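Local coordinates for polyketide Synthase III (Ectocarpus siliculosus, PDB 4B0N), which is a type III polyketide synthase that probably transfers acyl groups and makes phlorotannin monomers in a brown alga, at residues Y55-N60 with D97-R102; R91-P96 with I242-C247. All blocks are in the same frame, centred on the assembly; numbering follows the deposited sequence.

How the interactions relate
Interactions 1 and 2 are neighbours, with centres about 10 Å apart, on the same side of the chain's centre. Along the chain their segments alternate: 55-60, 91-96, 97-102, 242-247. The second and third follow each other directly. The small antiparallel sheet of strands 55-58 and 90-93 joins the two contacts, with Tyr55 bonding to Phe93 and Cys57 to Arg91 through the backbone. Interaction 1 lays the loop after strand 90-93 against strand 55-58. Interaction 2 ties strand 90-93 to the segment that leads into strand 245-255, which belongs to the five-stranded mixed sheet. Both touch the bound arachidonic acid: Phe98, Arg91 and Phe93 near its tail, Phe243 further along the lipid.

Interaction 1 (Y55-N60 with D97-R102); sequences YRCTQN and DFTPGR. With ACD (arachidonic acid), chain D.
Tyr55 turns one edge of its ring to the loop 97-102. The carbonyl oxygen of Arg102 lies near the ring plane, with Tyr55 CE1 3.5 Å from Arg102 O. Thr99 comes in obliquely on the same ring, its OG1 3.4 Å from Tyr55 CD1. The phenol end reaches past the contact, where Tyr55 OH is hydrogen-bonded to Ala104 N and Asp107 OD2. Thr99 has its two branches on different jobs. OG1 sits between the backbone N and the carbonyl carbon (chi1 57°) and meets the tyrosine. Thr99 CG2 packs on Cys57, 3.8 Å from its CB.

Arg102 folds back over the strand with a bend at chi3 (-70°). This brings its guanidinium edge-on to a backbone carbonyl, with Arg102 NH2 2.7 Å from Arg56 O. The bond is weak, at an N-H...O angle of 122°. CB of Thr99 lies over one face of the guanidinium, offset toward the rim. The firmer partner is Glu61 on helix 59-68, which forms a salt bridge with Arg102 NH1. Glu61 OE1 also accepts from Thr58 N, and the Thr58 side chain caps a backbone N of that helix, consistent with a capping box.

Deeper in, Cys57 SG is 4.3 Å from Phe98 CB. The Phe98 ring leads away from the strand. It offers a face to the fatty acid tail, with Phe98 CZ 3.6 Å from ACD C17. The loop packs on strand 55-58 through Thr99 and Phe98, with one weak bond from Arg102. Its Phe98 forms part of the arachidonic acid pocket of this chalcone synthase-like, thiolase-type fold.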
# COMPACT_ATOMS: atom_id res chain seq x y z
N TYR A 55 13.89 21.02 -10.50
CA TYR A 55 14.36 22.26 -9.88
C TYR A 55 15.19 22.05 -8.62
O TYR A 55 14.68 21.63 -7.59
CB TYR A 55 13.18 23.20 -9.61
CG TYR A 55 12.33 23.46 -10.83
CD1 TYR A 55 12.70 24.42 -11.77
CD2 TYR A 55 11.15 22.74 -11.05
CE1 TYR A 55 11.93 24.66 -12.90
CE2 TYR A 55 10.37 22.97 -12.17
CZ TYR A 55 10.76 23.93 -13.09
OH TYR A 55 9.99 24.17 -14.21
N ARG A 56 16.48 22.36 -8.72
CA ARG A 56 17.37 22.36 -7.57
C ARG A 56 17.31 23.73 -6.89
O ARG A 56 17.77 24.74 -7.43
CB ARG A 56 18.80 22.01 -8.01
CG ARG A 56 19.90 22.46 -7.05
CD ARG A 56 20.30 21.37 -6.08
NE ARG A 56 21.62 20.81 -6.39
CZ ARG A 56 22.78 21.31 -5.95
NH1 ARG A 56 22.81 22.38 -5.17
NH2 ARG A 56 23.92 20.72 -6.29
N CYS A 57 16.72 23.77 -5.70
CA CYS A 57 16.52 25.01 -4.95
C CYS A 57 17.40 25.06 -3.71
O CYS A 57 17.28 24.20 -2.83
CB CYS A 57 15.05 25.18 -4.56
SG CYS A 57 14.68 26.53 -3.41
N THR A 58 18.28 26.06 -3.64
CA THR A 58 19.15 26.27 -2.49
C THR A 58 18.35 26.74 -1.27
O THR A 58 17.21 27.19 -1.41
CB THR A 58 20.28 27.29 -2.77
OG1 THR A 58 19.72 28.59 -2.95
CG2 THR A 58 21.08 26.89 -4.02
N GLN A 59 18.95 26.63 -0.09
CA GLN A 59 18.25 26.95 1.16
C GLN A 59 18.12 28.46 1.40
O GLN A 59 17.19 28.89 2.10
CB GLN A 59 18.90 26.25 2.35
CG GLN A 59 17.94 26.00 3.51
CD GLN A 59 16.87 24.95 3.23
OE1 GLN A 59 16.55 24.65 2.07
NE2 GLN A 59 16.31 24.38 4.29
N ASN A 60 19.03 29.24 0.84
CA ASN A 60 18.91 30.69 0.86
C ASN A 60 17.74 31.16 -0.02
O ASN A 60 17.03 32.10 0.32
CB ASN A 60 20.22 31.37 0.43
CG ASN A 60 21.33 31.18 1.45
OD1 ASN A 60 21.11 31.25 2.66
ND2 ASN A 60 22.54 30.94 0.95
N ASP A 97 7.47 26.93 -8.47
CA ASP A 97 7.02 27.95 -7.51
C ASP A 97 8.07 28.41 -6.50
O ASP A 97 7.87 29.41 -5.80
CB ASP A 97 5.76 27.47 -6.77
CG ASP A 97 4.57 27.34 -7.68
OD1 ASP A 97 4.64 26.58 -8.66
OD2 ASP A 97 3.55 28.02 -7.43
N PHE A 98 9.18 27.69 -6.41
CA PHE A 98 10.25 28.03 -5.47
C PHE A 98 11.50 28.57 -6.18
O PHE A 98 12.41 29.10 -5.54
CB PHE A 98 10.58 26.84 -4.57
CG PHE A 98 9.38 26.25 -3.90
CD1 PHE A 98 8.70 26.95 -2.91
CD2 PHE A 98 8.91 24.99 -4.27
CE1 PHE A 98 7.58 26.41 -2.29
CE2 PHE A 98 7.79 24.44 -3.66
CZ PHE A 98 7.13 25.15 -2.67
N THR A 99 11.53 28.41 -7.50
CA THR A 99 12.57 28.99 -8.34
C THR A 99 11.92 29.60 -9.59
O THR A 99 12.04 29.04 -10.68
CB THR A 99 13.62 27.94 -8.75
OG1 THR A 99 12.98 26.84 -9.42
CG2 THR A 99 14.36 27.41 -7.54
N PRO A 100 11.21 30.74 -9.42
CA PRO A 100 10.39 31.31 -10.50
C PRO A 100 11.17 31.63 -11.78
O PRO A 100 10.68 31.35 -12.87
CB PRO A 100 9.84 32.60 -9.87
CG PRO A 100 9.93 32.38 -8.40
CD PRO A 100 11.18 31.58 -8.21
N GLY A 101 12.37 32.19 -11.63
CA GLY A 101 13.20 32.58 -12.77
C GLY A 101 13.60 31.42 -13.66
O GLY A 101 13.59 31.54 -14.89
N ARG A 102 13.94 30.29 -13.04
CA ARG A 102 14.45 29.12 -13.75
C ARG A 102 13.36 28.18 -14.27
O ARG A 102 13.66 27.06 -14.71
CB ARG A 102 15.43 28.34 -12.86
CG ARG A 102 16.61 29.16 -12.37
CD ARG A 102 17.76 28.27 -11.93
NE ARG A 102 17.49 27.54 -10.70
CZ ARG A 102 17.69 28.02 -9.47
NH1 ARG A 102 18.16 29.25 -9.30
NH2 ARG A 102 17.42 27.27 -8.42
C1 ACD D . 8.17 11.80 8.55
C2 ACD D . 7.03 11.11 7.83
C3 ACD D . 6.81 11.76 6.47
C4 ACD D . 5.34 11.77 6.09
C5 ACD D . 5.09 12.77 4.99
C6 ACD D . 3.86 12.96 4.52
C7 ACD D . 3.64 13.96 3.40
C8 ACD D . 3.48 15.36 3.93
C9 ACD D . 3.80 16.39 3.15
C10 ACD D . 3.65 17.81 3.65
C11 ACD D . 4.99 18.49 3.69
C12 ACD D . 5.15 19.70 3.15
C13 ACD D . 6.50 20.37 3.20
C14 ACD D . 6.90 20.89 1.84
C15 ACD D . 8.13 21.35 1.65
C16 ACD D . 8.56 21.87 0.31
C17 ACD D . 8.31 23.38 0.25
C18 ACD D . 9.60 24.19 0.32
C19 ACD D . 9.39 25.42 1.20
C20 ACD D . 10.55 26.38 1.08
O1 ACD D . 9.06 11.09 9.08

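Interaction 2 (R91-P96 with I242-C247); sequences RYFAVP and IFADGC. With ACD (arachidonic acid), chain D.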
# COMPACT_ATOMS: atom_id res chain seq x y z
N ARG A 91 17.76 21.42 -2.05
CA ARG A 91 16.83 20.31 -2.27
C ARG A 91 16.05 20.49 -3.58
O ARG A 91 15.97 21.60 -4.11
CB ARG A 91 15.89 20.09 -1.07
CG ARG A 91 15.22 21.34 -0.53
CD ARG A 91 14.76 21.15 0.90
NE ARG A 91 14.37 22.44 1.48
CZ ARG A 91 13.11 22.82 1.70
NH1 ARG A 91 12.09 22.01 1.41
NH2 ARG A 91 12.86 24.01 2.22
N TYR A 92 15.50 19.39 -4.09
CA TYR A 92 14.89 19.37 -5.42
C TYR A 92 13.36 19.40 -5.37
O TYR A 92 12.74 18.73 -4.54
CB TYR A 92 15.36 18.14 -6.20
CG TYR A 92 16.85 18.10 -6.46
CD1 TYR A 92 17.75 17.81 -5.44
CD2 TYR A 92 17.36 18.35 -7.74
CE1 TYR A 92 19.12 17.78 -5.67
CE2 TYR A 92 18.72 18.31 -7.98
CZ TYR A 92 19.59 18.03 -6.95
OH TYR A 92 20.95 17.99 -7.18
N PHE A 93 12.76 20.18 -6.27
CA PHE A 93 11.31 20.30 -6.37
C PHE A 93 10.80 20.09 -7.80
O PHE A 93 11.48 20.44 -8.77
CB PHE A 93 10.84 21.66 -5.85
CG PHE A 93 11.31 21.99 -4.45
CD1 PHE A 93 11.01 21.14 -3.38
CD2 PHE A 93 12.02 23.15 -4.20
CE1 PHE A 93 11.44 21.44 -2.10
CE2 PHE A 93 12.45 23.46 -2.92
CZ PHE A 93 12.16 22.61 -1.87
N ALA A 94 9.60 19.53 -7.91
CA ALA A 94 8.96 19.30 -9.21
C ALA A 94 8.22 20.53 -9.74
O ALA A 94 7.88 20.60 -10.92
CB ALA A 94 8.01 18.11 -9.12
N VAL A 95 7.97 21.49 -8.85
CA VAL A 95 7.22 22.69 -9.19
C VAL A 95 8.15 23.91 -9.20
O VAL A 95 9.01 24.03 -8.32
CB VAL A 95 6.05 22.93 -8.21
CG1 VAL A 95 4.85 23.48 -8.97
CG2 VAL A 95 5.64 21.65 -7.50
N PRO A 96 7.98 24.81 -10.19
CA PRO A 96 8.84 26.00 -10.28
C PRO A 96 8.54 27.09 -9.25
O PRO A 96 9.29 28.06 -9.16
CB PRO A 96 8.57 26.52 -11.70
CG PRO A 96 7.21 26.02 -12.03
CD PRO A 96 7.10 24.68 -11.37
N ILE A 242 12.50 21.31 5.58
CA ILE A 242 13.19 20.02 5.54
C ILE A 242 12.76 19.11 4.37
O ILE A 242 13.61 18.65 3.61
CB ILE A 242 13.07 19.29 6.91
CG1 ILE A 242 13.87 20.06 7.96
CG2 ILE A 242 13.56 17.85 6.82
CD1 ILE A 242 13.52 19.72 9.39
N PHE A 243 11.46 18.88 4.24
CA PHE A 243 10.94 17.93 3.24
C PHE A 243 11.20 18.36 1.80
O PHE A 243 11.16 19.55 1.49
CB PHE A 243 9.44 17.67 3.45
CG PHE A 243 9.11 16.93 4.72
CD1 PHE A 243 10.03 16.06 5.31
CD2 PHE A 243 7.87 17.09 5.32
CE1 PHE A 243 9.72 15.38 6.48
CE2 PHE A 243 7.55 16.41 6.49
CZ PHE A 243 8.48 15.55 7.07
N ALA A 244 11.46 17.38 0.94
CA ALA A 244 11.82 17.62 -0.47
C ALA A 244 11.31 16.52 -1.40
O ALA A 244 10.64 15.58 -0.96
CB ALA A 244 13.33 17.77 -0.60
N ASP A 245 11.65 16.63 -2.68
CA ASP A 245 11.21 15.66 -3.70
C ASP A 245 12.36 14.77 -4.17
O ASP A 245 13.49 15.24 -4.33
CB ASP A 245 10.61 16.39 -4.90
CG ASP A 245 9.35 17.16 -4.56
OD1 ASP A 245 9.11 17.46 -3.38
OD2 ASP A 245 8.59 17.46 -5.50
N GLY A 246 12.05 13.49 -4.40
CA GLY A 246 13.05 12.52 -4.85
C GLY A 246 12.50 11.16 -5.25
O GLY A 246 11.37 10.81 -4.90
N CYS A 247 13.31 10.40 -5.98
CA CYS A 247 12.94 9.05 -6.41
C CYS A 247 14.15 8.12 -6.48
O CYS A 247 15.24 8.51 -6.91
CB CYS A 247 12.22 9.09 -7.76
SG CYS A 247 11.83 7.47 -8.45
C1 ACD D . 8.17 11.80 8.55
C2 ACD D . 7.03 11.11 7.83
C3 ACD D . 6.81 11.76 6.47
C4 ACD D . 5.34 11.77 6.09
C5 ACD D . 5.09 12.77 4.99
C6 ACD D . 3.86 12.96 4.52
C7 ACD D . 3.64 13.96 3.40
C8 ACD D . 3.48 15.36 3.93
C9 ACD D . 3.80 16.39 3.15
C10 ACD D . 3.65 17.81 3.65
C11 ACD D . 4.99 18.49 3.69
C12 ACD D . 5.15 19.70 3.15
C13 ACD D . 6.50 20.37 3.20
C14 ACD D . 6.90 20.89 1.84
C15 ACD D . 8.13 21.35 1.65
C16 ACD D . 8.56 21.87 0.31
C17 ACD D . 8.31 23.38 0.25
C18 ACD D . 9.60 24.19 0.32
C19 ACD D . 9.39 25.42 1.20
C20 ACD D . 10.55 26.38 1.08
O1 ACD D . 9.06 11.09 9.08
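Ile242 meets Arg91 through its backbone. Its N lies over the centre of one guanidinium face, and Ile242 O is 3.9 Å from Arg91 CD. On the opposite face stands the rim of Phe93, with CZ offset from the middle.

Phe243 adds a bond at the guanidinium edge: Arg91 NH1 is 2.6 Å from Phe243 O, though the angle makes it weak. Outside the contact, Gln59 OE1 accepts from Arg91 NE, and His240 O weakly from NH2. The Phe243 side chain starts away from segment 91-96, and its ring presents an edge to the lipid, with CD2 3.6 Å from ACD C11. A leucine in place of Arg91 is likely to leave Phe243 O and Gln59 OE1 without these donors and open a gap beside the Phe93 ring and the arachidonic acid tail, where the guanidinium lay.

Ala244 faces the stem of the arginine, its CB 3.5 Å from Arg91 CB. Arg91 CG stands between the backbone N and the carbonyl carbon (chi1 48°), and the chain then runs extended past this methyl toward C18 and C20 of the arachidonic acid.

Asp245 N is 3.0 Å from Tyr92 O, with an N-H...O angle of 146°. Asp245 OD2 lies 3.3 Å from Ala94 N, a weak bond; Ser225 OG is its stronger partner. The carboxylate plane stands at 89° to the Phe93 ring, with OD1 near the ring edge.

Arg91, Phe93 and Phe243 line the arachidonic acid pocket where strand 90-93 meets the segment leading into strand 245-255, in the N-terminal part of this chalcone synthase-type, thiolase-like fold.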